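Local structure of apoptosis regulator Bcl-2 homolog (5WOS) at residues Glu80-Thr85 with Ile96-Phe101; Asp54-Leu57 with Glu63-Lys66. The protein inhibits apoptosis of the host cell and binds proapoptotic BAK1, BAX and other BH3-containing proteins including BIM, BID and PUMA, supposedly preventing BAK1 and BAX activation. One frame throughout, in Å; residues are numbered along the deposited sequence.

Contact 1 of 2, residues Glu80-Thr85 with Ile96-Phe101; sequences EIVYDT and ISIIAF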
loop_
_atom_site.group_PDB
_atom_site.type_symbol
_atom_site.label_atom_id
_atom_site.label_comp_id
_atom_site.label_asym_id
_atom_site.label_seq_id
_atom_site.Cartn_x
_atom_site.Cartn_y
_atom_site.Cartn_z
ATOM N N GLU A 80 -5.337 11.585 0.642
ATOM C CA GLU A 80 -6.788 11.636 0.793
ATOM C C GLU A 80 -7.413 10.266 0.573
ATOM O O GLU A 80 -8.347 9.882 1.288
ATOM C CB GLU A 80 -7.386 12.651 -0.182
ATOM C CG GLU A 80 -7.127 14.101 0.183
ATOM C CD GLU A 80 -5.751 14.590 -0.230
ATOM O OE1 GLU A 80 -4.941 13.768 -0.705
ATOM O OE2 GLU A 80 -5.482 15.802 -0.082
ATOM N N ILE A 81 -6.920 9.519 -0.416
ATOM C CA ILE A 81 -7.420 8.168 -0.647
ATOM C C ILE A 81 -7.169 7.303 0.580
ATOM O O ILE A 81 -8.066 6.604 1.066
ATOM C CB ILE A 81 -6.773 7.560 -1.904
ATOM C CG1 ILE A 81 -7.077 8.426 -3.131
ATOM C CG2 ILE A 81 -7.280 6.140 -2.131
ATOM C CD1 ILE A 81 -6.232 8.095 -4.339
ATOM N N VAL A 82 -5.945 7.344 1.105
ATOM C CA VAL A 82 -5.623 6.571 2.301
ATOM C C VAL A 82 -6.511 7.004 3.458
ATOM O O VAL A 82 -7.063 6.172 4.185
ATOM C CB VAL A 82 -4.130 6.715 2.651
ATOM C CG1 VAL A 82 -3.793 5.923 3.911
ATOM C CG2 VAL A 82 -3.263 6.256 1.485
ATOM N N TYR A 83 -6.667 8.317 3.642
ATOM C CA TYR A 83 -7.515 8.815 4.720
ATOM C C TYR A 83 -8.932 8.284 4.583
ATOM O O TYR A 83 -9.515 7.780 5.548
ATOM C CB TYR A 83 -7.520 10.340 4.723
ATOM C CG TYR A 83 -8.402 10.955 5.793
ATOM C CD1 TYR A 83 -7.854 11.461 6.962
ATOM C CD2 TYR A 83 -9.779 11.040 5.628
ATOM C CE1 TYR A 83 -8.655 12.027 7.944
ATOM C CE2 TYR A 83 -10.584 11.600 6.602
ATOM C CZ TYR A 83 -10.020 12.097 7.753
ATOM O OH TYR A 83 -10.830 12.657 8.714
ATOM N N ASP A 84 -9.504 8.393 3.384
ATOM C CA ASP A 84 -10.887 8.000 3.153
ATOM C C ASP A 84 -11.085 6.490 3.116
ATOM O O ASP A 84 -12.229 6.039 2.999
ATOM C CB ASP A 84 -11.377 8.623 1.845
ATOM C CG ASP A 84 -11.264 10.140 1.844
ATOM O OD1 ASP A 84 -11.517 10.763 2.897
ATOM O OD2 ASP A 84 -10.912 10.710 0.789
ATOM N N THR A 85 -10.017 5.699 3.218
ATOM C CA THR A 85 -10.143 4.247 3.199
ATOM C C THR A 85 -10.218 3.648 4.596
ATOM O O THR A 85 -10.809 2.578 4.771
ATOM C CB THR A 85 -8.960 3.630 2.443
ATOM O OG1 THR A 85 -8.974 4.083 1.082
ATOM C CG2 THR A 85 -9.022 2.099 2.453
ATOM N N ILE A 96 -3.523 -3.480 3.398
ATOM C CA ILE A 96 -2.864 -4.187 2.302
ATOM C C ILE A 96 -3.358 -3.666 0.958
ATOM O O ILE A 96 -2.568 -3.474 0.023
ATOM C CB ILE A 96 -3.086 -5.704 2.441
ATOM C CG1 ILE A 96 -2.386 -6.240 3.697
ATOM C CG2 ILE A 96 -2.607 -6.438 1.196
ATOM C CD1 ILE A 96 -0.872 -6.192 3.647
ATOM N N SER A 97 -4.668 -3.440 0.832
ATOM C CA SER A 97 -5.220 -2.903 -0.408
ATOM C C SER A 97 -4.581 -1.568 -0.768
ATOM O O SER A 97 -4.334 -1.287 -1.946
ATOM C CB SER A 97 -6.735 -2.751 -0.274
ATOM O OG SER A 97 -7.316 -3.973 0.136
ATOM N N ILE A 98 -4.318 -0.727 0.236
ATOM C CA ILE A 98 -3.627 0.539 0.001
ATOM C C ILE A 98 -2.237 0.287 -0.570
ATOM O O ILE A 98 -1.823 0.913 -1.554
ATOM C CB ILE A 98 -3.560 1.349 1.307
ATOM C CG1 ILE A 98 -4.949 1.866 1.678
ATOM C CG2 ILE A 98 -2.562 2.511 1.192
ATOM C CD1 ILE A 98 -5.101 2.180 3.150
ATOM N N ILE A 99 -1.492 -0.628 0.049
ATOM C CA ILE A 99 -0.133 -0.915 -0.402
ATOM C C ILE A 99 -0.151 -1.433 -1.832
ATOM O O ILE A 99 0.669 -1.030 -2.666
ATOM C CB ILE A 99 0.542 -1.912 0.558
ATOM C CG1 ILE A 99 0.682 -1.294 1.952
ATOM C CG2 ILE A 99 1.910 -2.335 0.027
ATOM C CD1 ILE A 99 0.971 -2.311 3.048
ATOM N N ALA A 100 -1.088 -2.332 -2.140
ATOM C CA ALA A 100 -1.166 -2.889 -3.486
ATOM C C ALA A 100 -1.499 -1.808 -4.505
ATOM O O ALA A 100 -0.817 -1.670 -5.529
ATOM C CB ALA A 100 -2.202 -4.011 -3.529
ATOM N N PHE A 101 -2.552 -1.029 -4.242
ATOM C CA PHE A 101 -2.899 0.074 -5.132
ATOM C C PHE A 101 -1.768 1.090 -5.206
ATOM O O PHE A 101 -1.488 1.642 -6.277
ATOM C CB PHE A 101 -4.190 0.742 -4.663
ATOM C CG PHE A 101 -4.604 1.915 -5.509
ATOM C CD1 PHE A 101 -5.263 1.721 -6.709
ATOM C CD2 PHE A 101 -4.333 3.211 -5.103
ATOM C CE1 PHE A 101 -5.643 2.795 -7.489
ATOM C CE2 PHE A 101 -4.713 4.287 -5.879
ATOM C CZ PHE A 101 -5.367 4.077 -7.074
#

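Contact 2 of 2, residues Asp54-Leu57 with Glu63-Lys66; sequences DIIL and EFRK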
loop_
_atom_site.group_PDB
_atom_site.type_symbol
_atom_site.label_atom_id
_atom_site.label_comp_id
_atom_site.label_asym_id
_atom_site.label_seq_id
_atom_site.Cartn_x
_atom_site.Cartn_y
_atom_site.Cartn_z
ATOM N N ASP A 54 0.025 -9.287 -4.276
ATOM C CA ASP A 54 -0.007 -9.876 -5.610
ATOM C C ASP A 54 -1.351 -10.531 -5.903
ATOM O O ASP A 54 -1.744 -10.628 -7.071
ATOM C CB ASP A 54 1.123 -10.894 -5.766
ATOM C CG ASP A 54 2.484 -10.241 -5.923
ATOM O OD1 ASP A 54 2.549 -8.995 -5.976
ATOM O OD2 ASP A 54 3.491 -10.976 -5.995
ATOM N N ILE A 55 -2.061 -10.992 -4.871
ATOM C CA ILE A 55 -3.409 -11.516 -5.072
ATOM C C ILE A 55 -4.374 -10.379 -5.382
ATOM O O ILE A 55 -5.175 -10.460 -6.320
ATOM C CB ILE A 55 -3.875 -12.312 -3.838
ATOM C CG1 ILE A 55 -2.891 -13.437 -3.504
ATOM C CG2 ILE A 55 -5.257 -12.907 -4.086
ATOM C CD1 ILE A 55 -3.034 -13.959 -2.088
ATOM N N ILE A 56 -4.317 -9.305 -4.592
ATOM C CA ILE A 56 -5.200 -8.164 -4.820
ATOM C C ILE A 56 -4.973 -7.591 -6.214
ATOM O O ILE A 56 -5.925 -7.309 -6.952
ATOM C CB ILE A 56 -4.987 -7.103 -3.725
ATOM C CG1 ILE A 56 -5.653 -7.563 -2.428
ATOM C CG2 ILE A 56 -5.538 -5.744 -4.156
ATOM C CD1 ILE A 56 -5.269 -6.743 -1.226
ATOM N N LEU A 57 -3.709 -7.407 -6.593
ATOM C CA LEU A 57 -3.404 -6.881 -7.918
ATOM C C LEU A 57 -3.956 -7.793 -9.005
ATOM O O LEU A 57 -4.636 -7.338 -9.931
ATOM C CB LEU A 57 -1.891 -6.708 -8.072
ATOM C CG LEU A 57 -1.267 -5.529 -7.318
ATOM C CD1 LEU A 57 0.250 -5.616 -7.348
ATOM C CD2 LEU A 57 -1.728 -4.207 -7.906
ATOM N N GLU A 63 -9.778 -2.904 -12.444
ATOM C CA GLU A 63 -10.442 -1.794 -11.768
ATOM C C GLU A 63 -9.463 -0.667 -11.473
ATOM O O GLU A 63 -9.775 0.511 -11.689
ATOM C CB GLU A 63 -11.108 -2.282 -10.481
ATOM C CG GLU A 63 -12.472 -2.919 -10.696
ATOM C CD GLU A 63 -13.481 -1.951 -11.296
ATOM O OE1 GLU A 63 -13.635 -0.837 -10.753
ATOM O OE2 GLU A 63 -14.107 -2.299 -12.321
ATOM N N PHE A 64 -8.272 -1.007 -10.973
ATOM C CA PHE A 64 -7.254 0.009 -10.735
ATOM C C PHE A 64 -6.966 0.814 -11.999
ATOM O O PHE A 64 -6.812 2.039 -11.942
ATOM C CB PHE A 64 -5.966 -0.643 -10.230
ATOM C CG PHE A 64 -6.055 -1.207 -8.833
ATOM C CD1 PHE A 64 -7.173 -1.008 -8.039
ATOM C CD2 PHE A 64 -4.993 -1.930 -8.310
ATOM C CE1 PHE A 64 -7.233 -1.524 -6.758
ATOM C CE2 PHE A 64 -5.045 -2.450 -7.030
ATOM C CZ PHE A 64 -6.166 -2.246 -6.251
ATOM N N ARG A 65 -6.873 0.136 -13.148
ATOM C CA ARG A 65 -6.595 0.817 -14.412
ATOM C C ARG A 65 -7.697 1.806 -14.777
ATOM O O ARG A 65 -7.425 2.857 -15.369
ATOM C CB ARG A 65 -6.426 -0.213 -15.528
ATOM C CG ARG A 65 -5.885 0.343 -16.840
ATOM C CD ARG A 65 -5.844 -0.750 -17.902
ATOM N NE ARG A 65 -4.814 -0.515 -18.917
ATOM C CZ ARG A 65 -5.031 -0.101 -20.165
ATOM N NH1 ARG A 65 -4.003 0.071 -20.986
ATOM N NH2 ARG A 65 -6.260 0.137 -20.606
ATOM N N LYS A 66 -8.950 1.481 -14.457
ATOM C CA LYS A 66 -10.048 2.390 -14.773
ATOM C C LYS A 66 -10.069 3.573 -13.816
ATOM O O LYS A 66 -10.143 4.731 -14.243
ATOM C CB LYS A 66 -11.375 1.639 -14.722
ATOM C CG LYS A 66 -11.449 0.457 -15.657
ATOM C CD LYS A 66 -12.842 -0.116 -15.633
ATOM C CE LYS A 66 -12.916 -1.460 -16.314
ATOM N NZ LYS A 66 -14.180 -2.152 -15.936
#

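Contact 1 of 2, residues Glu80-Thr85 with Ile96-Phe101
The short helix 78-86 and the central helix 92-112 of a Bcl-2 fold form a helical hairpin here, packed together through the beta-branched side chains of Val82, Thr85 and Ile98. The segments run nearly antiparallel (159°), their axes approaching to 10.8 Å at the closest. Ile98, pointed at the facing helix, does most of the touching. Its CG2 meets Val82 CG2 at 3.8 Å, Val82 lying roughly perpendicular to Ile98, while its CD1 reaches Val82 CG1 at 4.0 Å. The same CD1 lies 4.0 Å from Thr85 CG2, Thr85 and Ile98 running alongside in opposing senses. Thr85 suits a buried place because its methyl and its hydroxyl do separate work: with OG1 beside the backbone N (chi1 -62°), OG1 donates to Ile81 O at 2.7 Å, from above the carbonyl plane, and CG2 is turned to Ile98. One turn before Thr85, Ile81 CD1 comes obliquely to the ring of Phe101, 4.4 Å from CE2. Leu129 of helix 121-138 covers Val82 and Ile98, whereas Ile81 also packs on an apolar side chain of the bound peptide. Such a hairpin, apolar within and lining a peptide site, is characteristic of the BH3-binding groove of Bcl-2 proteins.

Contact 2 of 2, residues Asp54-Leu57 with Glu63-Lys66
Leu57 and Phe64 lie seven residues apart on one helix, 43-69, yet their CA atoms are only 8.4 Å apart, less than the roughly 10.5 Å that two turns of a straight helix would span, which is consistent with a bend or irregularity between the segments. The link between the two segments is wholly apolar and is made by three buried side chains. Phe64 reaches back toward the earlier turn, and chi2 of -7° brings the CA-CB bond nearly into the plane of the ring. Leu57 CD2 meets the ring at its edge, in its plane, 3.9 Å from Phe64 CE2 and 4.0 Å from Phe64 CD2, the leucine side chain standing roughly square to that of Phe64. Ile56 touches further out, where its CG2 approaches Phe64 CZ obliquely at 4.1 Å. In the Bcl-2 fold such a helix forms one wall of the peptide-binding groove, and here Phe64 packs on an apolar side chain of the bound peptide and Ile56 on an aromatic one. A broad flat ring suits a place shared by ligand and core, while branched Leu57 and Ile56 give methyls that meet the ring's rim and its far end respectively. Leu57 is backed by Tyr26 and Tyr30 of helix 14-32. On the more exposed side, Lys66 NZ makes a long salt bridge of 3.6 Å with Glu63 OE2. Because Glu63 also lies near an acidic side chain of the peptide, the lysine may offset part of that like-charge approach.

Overall arrangement
The two contacts, with centres about 12 Å apart, both border the peptide-binding groove and are joined through helix 92-112. Phe101 of contact 1 and Phe64 of contact 2 meet edge-to-face, Phe101 CD1 lying 3.6 Å from Phe64 CD1. Further toward the start of segment 96-101, Ile56 CD1 packs at 3.6 Å on Ile96 CG2 and at 3.7 Å on Ser97 OG, so the central helix is gripped by helix 43-69 as well as by helix 78-86. Along the chain both segments of contact 2 precede those of contact 1. Both touch the bound peptide: Ile81 and Ser97 from contact 1, Ile56 and Phe64 from contact 2, so that residues from three helices line its site.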